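Local coordinates for protein polyporopepsin (Irpex lacteus, PDB 1WKR) that cleaves proteins with broad specificity as a pepsin-like aspartic endopeptidase with milk-clotting activity, at residues L29-G34 and L105-V110; L142-F147 and R315-Y320; G209-G214 and F306-T311; T216-A221 and Y290-D295; T311-F316 and L327-T332. All coordinates share one frame; numbering follows the deposited sequence.

Interaction 1: residues L29-G34 and L105-V110; sequences LLVDTG and LGVGPV
Leu29-Gly34 and Leu105-Val110 run in the same direction, 19° apart end to end, with Val31 bridged to Leu105 and Asp32 to Gly106 as parallel strand pairs. Leu105 is held through both its backbone groups: its N donates to Leu30 O at 2.8 Å, and its O accepts from Asp32 N at 3.1 Å. Where the strands end, Val107 N still reaches Asp32 O, at 3.0 Å, so the backbone of Asp32 is gripped on both sides of its CA.

Among the side chains, Leu105 CB meets Leu29 CB at 4.1 Å, while Leu105 and Val31 share one face of the sheet and pack on Val16 and Leu160. Val107 CG1 lies anti to the carbonyl carbon (chi1 -75°), which leaves CG2 between that carbon and the backbone N, 3.4 Å from Asp32 O and 3.8 Å from Thr33 CG2, the two side chains crossing obliquely. Thr33 thus gives its methyl to Val107 and its hydroxyl OG1 to Val211 O.

The Asp32 carboxylate projects from the other face. Gly34 N donates to Asp32 OD1 at 2.9 Å from above the carboxylate plane (64° out of it), closing an Asx turn. OD2 bonds to Ser35 OG, and OD1 also bonds to the inhibitor. The chemistry implied is an active-site carboxylate fixed by its own Asp-Thr-Gly turn, on a backbone that the neighbouring strand keeps in place.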
# COMPACT_ATOMS: atom_id res chain seq x y z
N LEU A 29 0.32 11.92 -5.93
CA LEU A 29 1.09 10.71 -6.06
C LEU A 29 0.50 9.61 -5.23
O LEU A 29 0.09 9.79 -4.07
CB LEU A 29 2.54 10.93 -5.64
CG LEU A 29 3.31 12.03 -6.46
CD1 LEU A 29 4.77 11.91 -6.16
CD2 LEU A 29 3.13 11.82 -8.00
N LEU A 30 0.49 8.39 -5.81
CA LEU A 30 -0.08 7.20 -5.18
C LEU A 30 0.85 6.71 -4.08
O LEU A 30 2.04 6.49 -4.30
CB LEU A 30 -0.26 6.17 -6.28
CG LEU A 30 -1.07 4.88 -5.94
CD1 LEU A 30 -1.71 4.30 -7.20
CD2 LEU A 30 -0.17 3.82 -5.28
N VAL A 31 0.31 6.52 -2.89
CA VAL A 31 1.11 6.08 -1.73
C VAL A 31 1.41 4.59 -1.86
O VAL A 31 0.50 3.75 -1.75
CB VAL A 31 0.39 6.33 -0.42
CG1 VAL A 31 1.16 5.77 0.77
CG2 VAL A 31 0.11 7.84 -0.25
N ASP A 32 2.70 4.24 -2.07
CA ASP A 32 3.03 2.83 -2.34
C ASP A 32 4.17 2.33 -1.47
O ASP A 32 5.33 2.61 -1.69
CB ASP A 32 3.41 2.70 -3.84
CG ASP A 32 3.43 1.31 -4.32
OD1 ASP A 32 2.94 0.38 -3.59
OD2 ASP A 32 3.95 1.03 -5.44
N THR A 33 3.84 1.51 -0.47
CA THR A 33 4.86 0.77 0.30
C THR A 33 5.31 -0.47 -0.43
O THR A 33 6.24 -1.12 0.07
CB THR A 33 4.40 0.44 1.71
OG1 THR A 33 3.23 -0.42 1.64
CG2 THR A 33 4.02 1.70 2.53
N GLY A 34 4.74 -0.79 -1.61
CA GLY A 34 5.16 -1.95 -2.39
C GLY A 34 6.14 -1.64 -3.51
O GLY A 34 6.44 -2.54 -4.29
N LEU A 105 4.43 7.79 -4.98
CA LEU A 105 5.32 8.13 -3.85
C LEU A 105 5.90 6.79 -3.34
O LEU A 105 5.15 5.99 -2.77
CB LEU A 105 4.59 8.87 -2.76
CG LEU A 105 5.52 9.36 -1.61
CD1 LEU A 105 6.32 10.55 -2.08
CD2 LEU A 105 4.74 9.68 -0.39
N GLY A 106 7.18 6.55 -3.62
CA GLY A 106 7.78 5.23 -3.39
C GLY A 106 8.36 5.15 -2.00
O GLY A 106 9.42 5.72 -1.69
N VAL A 107 7.62 4.48 -1.11
CA VAL A 107 7.98 4.36 0.33
C VAL A 107 8.23 2.91 0.74
O VAL A 107 8.37 2.61 1.93
CB VAL A 107 6.98 5.10 1.24
CG1 VAL A 107 7.21 6.62 1.16
CG2 VAL A 107 5.52 4.77 0.88
N GLY A 108 8.41 2.04 -0.25
CA GLY A 108 8.99 0.71 -0.06
C GLY A 108 10.44 0.85 0.36
O GLY A 108 11.04 1.94 0.39
N PRO A 109 11.08 -0.27 0.69
CA PRO A 109 12.51 -0.26 1.09
C PRO A 109 13.37 0.06 -0.13
O PRO A 109 13.11 -0.34 -1.25
CB PRO A 109 12.76 -1.69 1.59
CG PRO A 109 11.36 -2.20 1.90
CD PRO A 109 10.51 -1.63 0.80
N VAL A 110 14.49 0.77 0.15
CA VAL A 110 15.35 1.24 -0.97
C VAL A 110 15.87 0.11 -1.79
O VAL A 110 16.16 0.36 -3.01
CB VAL A 110 16.52 2.12 -0.41
CG1 VAL A 110 17.45 1.35 0.49
CG2 VAL A 110 17.24 2.85 -1.55

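Interaction 2: residues L142-F147 and R315-Y320; sequences LLAVSF and RFYSVY
Tyr317 lays its ring along the backbone from Ala144 to Ser146, where strands 142-146 and 316-320 pair antiparallel, their axes 166° apart. From CB, the torsion that sets CG opposite the backbone N (chi1 -172°) carries the ring towards the partner strand. CG passes Val145 O, and CD1 comes closer to that oxygen, at 3.3 Å. CE1 has Ser146 CB in the ring plane at its edge, 3.9 Å away. CZ and then OH reach Ala144 CB, the hydroxyl oxygen at 3.2 Å. Finally, OH bonds to water 1 at 2.7 Å and to Asp166 N, so the polar tip is satisfied although the residue is buried. A leucine in its place would probably leave Asp166 N and water 1 without their hydroxyl partner and open a gap beside Ala144.

On the face bearing Val145 and Ser318, the Tyr320 ring brings CE1 to 3.7 Å from Val145 CG2. Its hydroxyl donates to Ser318 OG at 2.8 Å, and Ser318 OG in turn donates to water 2, which donates to both Val145 O and Phe316 O. Val145 O therefore accepts from this water as well as from Ser318 N, the latter lying in the carbonyl plane. On the face of Ala144 and Val319, Val319 CG1 is met by Leu142 CD1 at 3.7 Å.

The pair belongs to the interdomain sheet of pepsin-like enzymes: strand 155-162 flanks 142-146, strand 326-331 flanks 316-321, and Leu313 of helix 310-313 packs against Ser318 and Tyr320.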
# COMPACT_ATOMS: atom_id res chain seq x y z
N LEU A 142 11.40 6.24 9.70
CA LEU A 142 10.13 5.56 9.88
C LEU A 142 9.05 6.33 9.17
O LEU A 142 9.06 7.55 9.13
CB LEU A 142 9.92 5.48 11.38
CG LEU A 142 8.60 4.96 11.97
CD1 LEU A 142 8.86 4.35 13.34
CD2 LEU A 142 7.52 6.07 11.96
N LEU A 143 8.04 5.57 8.70
CA LEU A 143 6.81 6.10 8.14
C LEU A 143 5.67 5.38 8.81
O LEU A 143 5.68 4.17 8.88
CB LEU A 143 6.78 5.84 6.60
CG LEU A 143 5.39 6.09 5.97
CD1 LEU A 143 4.95 7.53 6.01
CD2 LEU A 143 5.44 5.63 4.50
N ALA A 144 4.62 6.08 9.24
CA ALA A 144 3.41 5.46 9.81
C ALA A 144 2.23 5.91 9.01
O ALA A 144 2.08 7.12 8.66
CB ALA A 144 3.28 5.86 11.26
N VAL A 145 1.33 4.99 8.65
CA VAL A 145 0.24 5.24 7.71
C VAL A 145 -1.08 4.94 8.36
O VAL A 145 -1.33 3.83 8.87
CB VAL A 145 0.42 4.33 6.47
CG1 VAL A 145 -0.78 4.48 5.54
CG2 VAL A 145 1.69 4.64 5.75
N SER A 146 -1.99 5.93 8.27
CA SER A 146 -3.39 5.81 8.65
C SER A 146 -4.27 5.81 7.43
O SER A 146 -4.32 6.84 6.69
CB SER A 146 -3.77 6.93 9.58
OG SER A 146 -5.18 6.94 9.83
N PHE A 147 -4.97 4.70 7.18
CA PHE A 147 -6.09 4.63 6.24
C PHE A 147 -7.36 4.39 7.03
O PHE A 147 -7.32 3.95 8.18
CB PHE A 147 -5.87 3.50 5.22
CG PHE A 147 -4.74 3.69 4.22
CD1 PHE A 147 -4.06 4.85 4.07
CD2 PHE A 147 -4.47 2.64 3.36
CE1 PHE A 147 -3.08 4.99 3.07
CE2 PHE A 147 -3.48 2.74 2.36
CZ PHE A 147 -2.80 3.94 2.23
N ARG A 315 -8.38 -0.88 8.05
CA ARG A 315 -8.79 -1.36 9.37
C ARG A 315 -7.66 -1.41 10.38
O ARG A 315 -7.95 -1.68 11.56
CB ARG A 315 -9.45 -2.71 9.23
CG ARG A 315 -10.67 -2.75 8.32
CD ARG A 315 -11.82 -1.93 8.83
NE ARG A 315 -13.00 -1.88 7.94
CZ ARG A 315 -14.22 -2.13 8.33
NH1 ARG A 315 -14.55 -2.63 9.53
NH2 ARG A 315 -15.22 -1.93 7.43
N PHE A 316 -6.40 -1.20 9.99
CA PHE A 316 -5.25 -1.31 10.89
C PHE A 316 -4.29 -0.23 10.62
O PHE A 316 -3.93 0.04 9.45
CB PHE A 316 -4.60 -2.69 10.74
CG PHE A 316 -5.55 -3.82 11.10
CD1 PHE A 316 -5.83 -4.10 12.43
CD2 PHE A 316 -6.18 -4.56 10.11
CE1 PHE A 316 -6.73 -5.05 12.77
CE2 PHE A 316 -7.09 -5.55 10.49
CZ PHE A 316 -7.36 -5.76 11.79
N TYR A 317 -3.76 0.39 11.65
CA TYR A 317 -2.69 1.39 11.54
C TYR A 317 -1.37 0.65 11.28
O TYR A 317 -1.15 -0.41 11.91
CB TYR A 317 -2.58 2.16 12.87
CG TYR A 317 -1.64 3.34 12.84
CD1 TYR A 317 -1.90 4.44 12.02
CD2 TYR A 317 -0.54 3.41 13.69
CE1 TYR A 317 -1.09 5.57 12.02
CE2 TYR A 317 0.24 4.57 13.73
CZ TYR A 317 -0.03 5.60 12.91
OH TYR A 317 0.76 6.77 12.95
N SER A 318 -0.52 1.17 10.42
CA SER A 318 0.74 0.42 10.07
C SER A 318 1.92 1.33 10.18
O SER A 318 1.90 2.51 9.89
CB SER A 318 0.58 -0.19 8.67
OG SER A 318 0.26 0.75 7.66
N VAL A 319 3.02 0.71 10.64
CA VAL A 319 4.29 1.40 10.92
C VAL A 319 5.41 0.69 10.14
O VAL A 319 5.65 -0.47 10.34
CB VAL A 319 4.60 1.45 12.41
CG1 VAL A 319 5.90 2.26 12.63
CG2 VAL A 319 3.42 2.06 13.21
N TYR A 320 6.09 1.46 9.29
CA TYR A 320 7.11 0.96 8.38
C TYR A 320 8.44 1.52 8.92
O TYR A 320 8.78 2.67 8.69
CB TYR A 320 6.84 1.42 6.96
CG TYR A 320 5.46 0.98 6.48
CD1 TYR A 320 4.36 1.75 6.76
CD2 TYR A 320 5.28 -0.23 5.85
CE1 TYR A 320 3.07 1.33 6.45
CE2 TYR A 320 3.96 -0.67 5.49
CZ TYR A 320 2.92 0.14 5.82
OH TYR A 320 1.62 -0.29 5.50
O HOH W 1 0.35 8.33 10.83
O HOH W 2 -2.34 1.53 7.63

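Interaction 3: residues G209-G214 and F306-T311; sequences GIVDTG and FINGLT
The catalytic Asp-Thr-Gly loop of the second lobe, with Asp212 at its head, is braced here by the psi motif of aspartic proteinases, in which strand 306-308 lies between the strands before and after that loop. Strands 209-211 and 306-308 pair in parallel, Ile210 opposite Ile307 and Val211 opposite Asn308. Ile210 uses both its backbone groups: Ile210 N donates to Phe306 O at 3.0 Å, and Asn308 N donates to Ile210 O at 2.8 Å. Asp212 N then donates to Asn308 O at 2.9 Å in a nearly straight bond (174° at the hydrogen), which fixes the backbone of the catalytic residue.

On one face, Ile210 and Ile307 lie alongside each other and point the same way, CG1 to CG1 at 3.9 Å. Ile307 sets CG2 opposite its backbone N, from where this methyl reaches Asp212 CB at 3.5 Å and supports the root of the carboxylate.

Gly214 N donates to Asp212 OD1 at 2.8 Å from above the carboxylate plane, forming an Asx turn. OD2 bonds to Thr215 OG1 and to the inhibitor. Beside the loop, the hydroxyl of Thr213 is taken up by Val31 O and Thr33 N of the first lobe, and the amide ND2 of Asn308 by Gln193 OE1.

At the start of the pair the Phe306 ring turns flat over Gly209: CA stands over the centre of one face, 3.3 Å from the centroid and 13° off the ring normal, in a CH-pi contact so close that any CB on Gly209 would run into Phe306 CG.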
# COMPACT_ATOMS: atom_id res chain seq x y z
N GLY A 209 4.98 -12.82 3.25
CA GLY A 209 4.23 -11.96 2.31
C GLY A 209 4.49 -10.53 2.64
O GLY A 209 5.43 -10.24 3.42
N ILE A 210 3.75 -9.61 2.06
CA ILE A 210 4.07 -8.20 2.21
C ILE A 210 2.89 -7.36 2.60
O ILE A 210 1.74 -7.78 2.46
CB ILE A 210 4.75 -7.63 0.93
CG1 ILE A 210 3.73 -7.44 -0.22
CG2 ILE A 210 5.92 -8.53 0.49
CD1 ILE A 210 4.29 -6.69 -1.44
N VAL A 211 3.18 -6.18 3.13
CA VAL A 211 2.16 -5.16 3.50
C VAL A 211 2.31 -4.04 2.52
O VAL A 211 3.38 -3.40 2.45
CB VAL A 211 2.37 -4.73 4.96
CG1 VAL A 211 1.30 -3.70 5.32
CG2 VAL A 211 2.35 -5.91 5.91
N ASP A 212 1.27 -3.78 1.75
CA ASP A 212 1.40 -2.92 0.57
C ASP A 212 0.18 -1.99 0.47
O ASP A 212 -0.89 -2.40 0.05
CB ASP A 212 1.54 -3.79 -0.68
CG ASP A 212 1.80 -2.97 -1.87
OD1 ASP A 212 1.98 -1.73 -1.81
OD2 ASP A 212 1.86 -3.56 -3.05
N THR A 213 0.40 -0.71 0.73
CA THR A 213 -0.62 0.30 0.56
C THR A 213 -1.10 0.43 -0.88
O THR A 213 -2.19 0.94 -1.11
CB THR A 213 -0.12 1.69 1.02
OG1 THR A 213 1.06 2.03 0.28
CG2 THR A 213 0.23 1.72 2.54
N GLY A 214 -0.23 0.05 -1.85
CA GLY A 214 -0.50 0.20 -3.30
C GLY A 214 -1.02 -1.04 -3.94
O GLY A 214 -1.02 -1.16 -5.19
N PHE A 306 1.21 -13.62 0.19
CA PHE A 306 0.06 -12.76 0.47
C PHE A 306 0.47 -11.30 0.29
O PHE A 306 1.69 -11.00 0.39
CB PHE A 306 -0.52 -13.00 1.92
CG PHE A 306 0.47 -12.65 3.01
CD1 PHE A 306 0.65 -11.34 3.44
CD2 PHE A 306 1.24 -13.65 3.61
CE1 PHE A 306 1.54 -11.01 4.42
CE2 PHE A 306 2.13 -13.33 4.62
CZ PHE A 306 2.29 -12.03 5.02
N ILE A 307 -0.52 -10.48 0.09
CA ILE A 307 -0.34 -9.00 0.12
C ILE A 307 -1.46 -8.47 1.02
O ILE A 307 -2.65 -8.54 0.64
CB ILE A 307 -0.36 -8.34 -1.26
CG1 ILE A 307 0.72 -8.93 -2.16
CG2 ILE A 307 -0.16 -6.85 -1.09
CD1 ILE A 307 0.76 -8.41 -3.58
N ASN A 308 -1.09 -7.90 2.17
CA ASN A 308 -2.07 -7.18 3.01
C ASN A 308 -2.16 -5.78 2.40
O ASN A 308 -1.26 -4.94 2.59
CB ASN A 308 -1.63 -7.14 4.46
CG ASN A 308 -1.54 -8.49 5.13
OD1 ASN A 308 -2.00 -9.51 4.61
ND2 ASN A 308 -0.94 -8.51 6.32
N GLY A 309 -3.23 -5.53 1.65
CA GLY A 309 -3.39 -4.31 0.86
C GLY A 309 -4.16 -3.24 1.52
O GLY A 309 -4.42 -3.25 2.73
N LEU A 310 -4.50 -2.22 0.71
CA LEU A 310 -5.26 -1.05 1.19
C LEU A 310 -6.50 -1.44 1.94
O LEU A 310 -6.80 -0.83 2.96
CB LEU A 310 -5.62 -0.22 -0.09
CG LEU A 310 -6.48 1.02 0.13
CD1 LEU A 310 -6.23 1.97 -1.05
CD2 LEU A 310 -7.97 0.69 0.20
N THR A 311 -7.22 -2.47 1.51
CA THR A 311 -8.47 -2.86 2.12
C THR A 311 -8.24 -3.44 3.50
O THR A 311 -9.12 -3.34 4.38
CB THR A 311 -9.26 -3.82 1.23
OG1 THR A 311 -8.36 -4.89 0.76
CG2 THR A 311 -9.91 -3.11 0.04

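Interaction 4: residues T216-A221 and Y290-D295; sequences TLTLIA and YLIVGD
Ile292, Thr218 and Gly294 lose the most surface between these segments. Ile292 O accepts from Thr218 N at 3.0 Å, and the same oxygen lies 3.4 Å from Leu217 CB. The Ile292 side chain touches both Leu217 and Thr218: Ile292 CB faces Leu217 CD2, while CD1 comes near Thr218 OG1, the two side chains crossing at an angle. That hydroxyl finds its polar partner in Thr311 OG1.

Thr218 O next accepts from Gly294 N at 2.9 Å, with the donor above the carbonyl plane (37° out of it), and Val293 CA adds a CH...O contact to this oxygen at 3.2 Å. Gly294 O accepts from Ile220 N at 2.9 Å. Having no side chain, Gly294 lets Leu219 CD2 settle 3.6 Å from Gly294 C; a CB there would collide with that methyl. Ile220 CD1 reaches across to Val293 CG1 at 3.8 Å.

The two short strands are parallel in sense but twisted, crossing at -41°. Leu217 and Leu219 also pack on the inhibitor, and Thr216 bonds to its backbone. The strand following the catalytic loop, flanked by 306-308 on one side and 289-295 on the other, belongs to the psi-motif region of an aspartic proteinase lobe, here beside the substrate cleft.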
# COMPACT_ATOMS: atom_id res chain seq x y z
N THR A 216 -4.72 -2.92 -3.92
CA THR A 216 -6.06 -2.63 -3.43
C THR A 216 -6.55 -3.75 -2.51
O THR A 216 -7.00 -3.53 -1.37
CB THR A 216 -7.06 -2.47 -4.57
OG1 THR A 216 -6.55 -1.53 -5.51
CG2 THR A 216 -8.41 -1.97 -4.06
N LEU A 217 -6.58 -4.96 -3.03
CA LEU A 217 -7.21 -6.09 -2.39
C LEU A 217 -6.30 -6.70 -1.31
O LEU A 217 -5.11 -6.39 -1.23
CB LEU A 217 -7.55 -7.16 -3.46
CG LEU A 217 -8.54 -6.69 -4.52
CD1 LEU A 217 -8.95 -7.87 -5.41
CD2 LEU A 217 -9.81 -6.02 -3.96
N THR A 218 -6.90 -7.54 -0.47
CA THR A 218 -6.16 -8.36 0.44
C THR A 218 -5.92 -9.68 -0.28
O THR A 218 -6.91 -10.49 -0.43
CB THR A 218 -6.93 -8.47 1.75
OG1 THR A 218 -7.01 -7.15 2.33
CG2 THR A 218 -6.25 -9.37 2.79
N LEU A 219 -4.76 -9.86 -0.85
CA LEU A 219 -4.51 -10.99 -1.74
C LEU A 219 -3.84 -12.12 -1.01
O LEU A 219 -2.92 -11.92 -0.20
CB LEU A 219 -3.61 -10.55 -2.92
CG LEU A 219 -4.17 -9.48 -3.86
CD1 LEU A 219 -3.12 -9.15 -4.94
CD2 LEU A 219 -5.47 -9.97 -4.48
N ILE A 220 -4.29 -13.33 -1.32
CA ILE A 220 -3.72 -14.55 -0.70
C ILE A 220 -3.41 -15.58 -1.74
O ILE A 220 -4.05 -15.63 -2.81
CB ILE A 220 -4.69 -15.10 0.43
CG1 ILE A 220 -6.08 -15.47 -0.17
CG2 ILE A 220 -4.82 -14.05 1.51
CD1 ILE A 220 -7.04 -16.02 0.88
N ALA A 221 -2.43 -16.41 -1.45
CA ALA A 221 -2.00 -17.46 -2.38
C ALA A 221 -3.17 -18.28 -2.89
O ALA A 221 -4.15 -18.45 -2.18
CB ALA A 221 -0.98 -18.38 -1.71
N TYR A 290 -19.76 -7.84 -2.45
CA TYR A 290 -18.56 -8.27 -3.17
C TYR A 290 -17.40 -8.25 -2.18
O TYR A 290 -17.30 -7.36 -1.31
CB TYR A 290 -18.22 -7.33 -4.37
CG TYR A 290 -19.39 -7.25 -5.32
CD1 TYR A 290 -19.69 -8.24 -6.18
CD2 TYR A 290 -20.19 -6.11 -5.32
CE1 TYR A 290 -20.82 -8.18 -7.09
CE2 TYR A 290 -21.27 -6.00 -6.24
CZ TYR A 290 -21.48 -7.02 -7.03
OH TYR A 290 -22.64 -6.88 -7.92
N LEU A 291 -16.50 -9.20 -2.27
CA LEU A 291 -15.41 -9.38 -1.32
C LEU A 291 -14.13 -8.79 -1.79
O LEU A 291 -13.81 -8.80 -3.00
CB LEU A 291 -15.23 -10.83 -0.97
CG LEU A 291 -16.48 -11.61 -0.54
CD1 LEU A 291 -16.14 -13.02 -0.14
CD2 LEU A 291 -17.19 -10.84 0.59
N ILE A 292 -13.32 -8.30 -0.84
CA ILE A 292 -12.02 -7.70 -1.16
C ILE A 292 -10.85 -8.62 -0.90
O ILE A 292 -9.72 -8.21 -1.09
CB ILE A 292 -11.85 -6.28 -0.54
CG1 ILE A 292 -12.06 -6.24 0.99
CG2 ILE A 292 -12.81 -5.32 -1.23
CD1 ILE A 292 -11.06 -7.06 1.77
N VAL A 293 -11.12 -9.85 -0.51
CA VAL A 293 -10.10 -10.91 -0.47
C VAL A 293 -9.98 -11.48 -1.85
O VAL A 293 -11.00 -11.94 -2.42
CB VAL A 293 -10.44 -11.98 0.59
CG1 VAL A 293 -9.42 -13.12 0.53
CG2 VAL A 293 -10.47 -11.35 1.96
N GLY A 294 -8.80 -11.44 -2.43
CA GLY A 294 -8.55 -11.90 -3.80
C GLY A 294 -7.45 -12.87 -3.93
O GLY A 294 -6.74 -13.15 -2.94
N ASP A 295 -7.25 -13.37 -5.13
CA ASP A 295 -6.25 -14.37 -5.44
C ASP A 295 -4.98 -13.69 -5.83
O ASP A 295 -4.94 -12.90 -6.81
CB ASP A 295 -6.78 -15.27 -6.57
CG ASP A 295 -6.00 -16.57 -6.73
OD1 ASP A 295 -4.80 -16.61 -6.47
OD2 ASP A 295 -6.63 -17.63 -7.06

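Interaction 5: residues T311-F316 and L327-T332; sequences TFLERF and LGLATT
Apolar contact dominates, and Leu329 is its centre, meeting Phe312, Leu313 and Phe316 at once. Its CG stands opposite the backbone N (chi1 -151°), which turns the two methyls to Phe312, Leu313 and Phe316. CD2 meets Phe312 CZ at 3.7 Å, at the ring edge, near its plane, the two side chains arriving from opposite directions. CD1 lies 3.8 Å from Phe316 CB and reaches Leu313 CD2 at 4.4 Å. Within the 311-316 segment, Phe316 CD2 sits over one face of the Phe312 ring, towards its rim, with the ring planes at about 35°. An alanine here in place of Leu329 is likely to open a gap and leave the edge of Phe312 and the CB of Phe316 without their apolar partner.

Weak polar contacts come next. Phe316 CA approaches Ala330 O at 3.2 Å in a bent CH...O contact (123° at the hydrogen), and this oxygen also lies at the edge of the Phe316 ring, near its plane. Ala330 O takes its proper hydrogen bond from Tyr317 N.

A water supplies the remaining link: water 3 donates to Glu314 O at 2.7 Å and bonds to Thr332 OG1, also at 2.7 Å. Thr332 OG1 is bonded to Phe334 N as well, while Thr332 CG2 covers Phe316 C at 3.9 Å.

Helix 310-313 and the residues after it pack on strand 326-331, which pairs antiparallel with 316-321; Phe258 meets Phe312 edge-to-face, Leu267 touches Phe316, and strand 175-178 borders 326-331 beyond.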
# COMPACT_ATOMS: atom_id res chain seq x y z
N THR A 311 -7.22 -2.47 1.51
CA THR A 311 -8.47 -2.86 2.12
C THR A 311 -8.24 -3.44 3.50
O THR A 311 -9.12 -3.34 4.38
CB THR A 311 -9.26 -3.82 1.23
OG1 THR A 311 -8.36 -4.89 0.76
CG2 THR A 311 -9.91 -3.11 0.04
N PHE A 312 -7.08 -4.05 3.75
CA PHE A 312 -6.70 -4.48 5.08
C PHE A 312 -6.29 -3.27 5.92
O PHE A 312 -6.72 -3.13 7.10
CB PHE A 312 -5.52 -5.48 4.94
CG PHE A 312 -4.93 -5.98 6.26
CD1 PHE A 312 -3.89 -5.30 6.87
CD2 PHE A 312 -5.38 -7.14 6.85
CE1 PHE A 312 -3.33 -5.76 8.04
CE2 PHE A 312 -4.80 -7.60 8.05
CZ PHE A 312 -3.79 -6.88 8.63
N LEU A 313 -5.49 -2.37 5.35
CA LEU A 313 -4.96 -1.23 6.08
C LEU A 313 -5.98 -0.18 6.39
O LEU A 313 -5.78 0.67 7.25
CB LEU A 313 -3.79 -0.65 5.30
CG LEU A 313 -2.61 -1.62 5.14
CD1 LEU A 313 -1.60 -1.10 4.13
CD2 LEU A 313 -1.94 -1.89 6.48
N GLU A 314 -7.16 -0.19 5.72
CA GLU A 314 -8.27 0.64 6.14
C GLU A 314 -8.75 0.31 7.56
O GLU A 314 -9.45 1.10 8.18
CB GLU A 314 -9.44 0.56 5.16
CG GLU A 314 -9.22 1.31 3.86
CD GLU A 314 -10.30 1.08 2.85
OE1 GLU A 314 -10.70 -0.11 2.69
OE2 GLU A 314 -10.76 2.00 2.19
N ARG A 315 -8.38 -0.88 8.05
CA ARG A 315 -8.79 -1.36 9.37
C ARG A 315 -7.66 -1.41 10.38
O ARG A 315 -7.95 -1.68 11.56
CB ARG A 315 -9.45 -2.71 9.23
CG ARG A 315 -10.67 -2.75 8.32
CD ARG A 315 -11.82 -1.93 8.83
NE ARG A 315 -13.00 -1.88 7.94
CZ ARG A 315 -14.22 -2.13 8.33
NH1 ARG A 315 -14.55 -2.63 9.53
NH2 ARG A 315 -15.22 -1.93 7.43
N PHE A 316 -6.40 -1.20 9.99
CA PHE A 316 -5.25 -1.31 10.89
C PHE A 316 -4.29 -0.23 10.62
O PHE A 316 -3.93 0.04 9.45
CB PHE A 316 -4.60 -2.69 10.74
CG PHE A 316 -5.55 -3.82 11.10
CD1 PHE A 316 -5.83 -4.10 12.43
CD2 PHE A 316 -6.18 -4.56 10.11
CE1 PHE A 316 -6.73 -5.05 12.77
CE2 PHE A 316 -7.09 -5.55 10.49
CZ PHE A 316 -7.36 -5.76 11.79
N LEU A 327 8.00 -4.03 11.17
CA LEU A 327 6.69 -3.51 10.79
C LEU A 327 5.78 -3.61 11.99
O LEU A 327 5.75 -4.63 12.68
CB LEU A 327 6.15 -4.36 9.61
CG LEU A 327 4.79 -3.84 9.12
CD1 LEU A 327 4.78 -3.67 7.60
CD2 LEU A 327 3.61 -4.54 9.69
N GLY A 328 5.07 -2.51 12.25
CA GLY A 328 4.10 -2.48 13.34
C GLY A 328 2.67 -2.38 12.86
O GLY A 328 2.38 -1.80 11.79
N LEU A 329 1.76 -2.98 13.62
CA LEU A 329 0.32 -2.91 13.34
C LEU A 329 -0.43 -2.67 14.62
O LEU A 329 -0.04 -3.16 15.71
CB LEU A 329 -0.17 -4.22 12.69
CG LEU A 329 -1.26 -4.22 11.82
CD1 LEU A 329 -0.95 -3.55 10.43
CD2 LEU A 329 -1.86 -5.59 11.51
N ALA A 330 -1.55 -1.95 14.49
CA ALA A 330 -2.46 -1.69 15.63
C ALA A 330 -3.86 -1.61 15.10
O ALA A 330 -4.13 -1.26 13.91
CB ALA A 330 -2.10 -0.39 16.35
N THR A 331 -4.84 -1.94 15.95
CA THR A 331 -6.24 -1.62 15.72
C THR A 331 -6.45 -0.12 15.66
O THR A 331 -5.59 0.66 16.04
CB THR A 331 -7.13 -2.25 16.80
OG1 THR A 331 -6.66 -1.82 18.11
CG2 THR A 331 -7.09 -3.81 16.80
N THR A 332 -7.62 0.25 15.19
CA THR A 332 -8.05 1.67 15.14
C THR A 332 -9.51 1.73 15.59
O THR A 332 -10.20 0.70 15.71
CB THR A 332 -7.89 2.26 13.74
OG1 THR A 332 -9.03 1.83 12.95
CG2 THR A 332 -6.63 1.79 13.03
O HOH W 3 -8.83 2.62 10.34

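How the interactions relate
Interactions 1 and 3 are counterparts in the two lobes, each pairing the strand of a catalytic Asp-Thr-Gly loop with a parallel neighbour; their centres lie about 12 Å apart and they meet where Thr213 OG1 bonds to Val31 O and Thr33 N. Ile307 N to Leu219 O joins interactions 3 and 4. Interaction 2 pairs strands of the interdomain sheet, and interaction 5, its centre about 7 Å away, packs helix 310-313 and Phe316 on strand 326-331 of that sheet; Tyr320 touches Thr33 and Thr213. Interaction 1 closes before 2 opens, 3 is nested within the loop closed by 2, 4 within that of 3, and 5 begins where 2 ends. The lobes thus converge on paired aspartates.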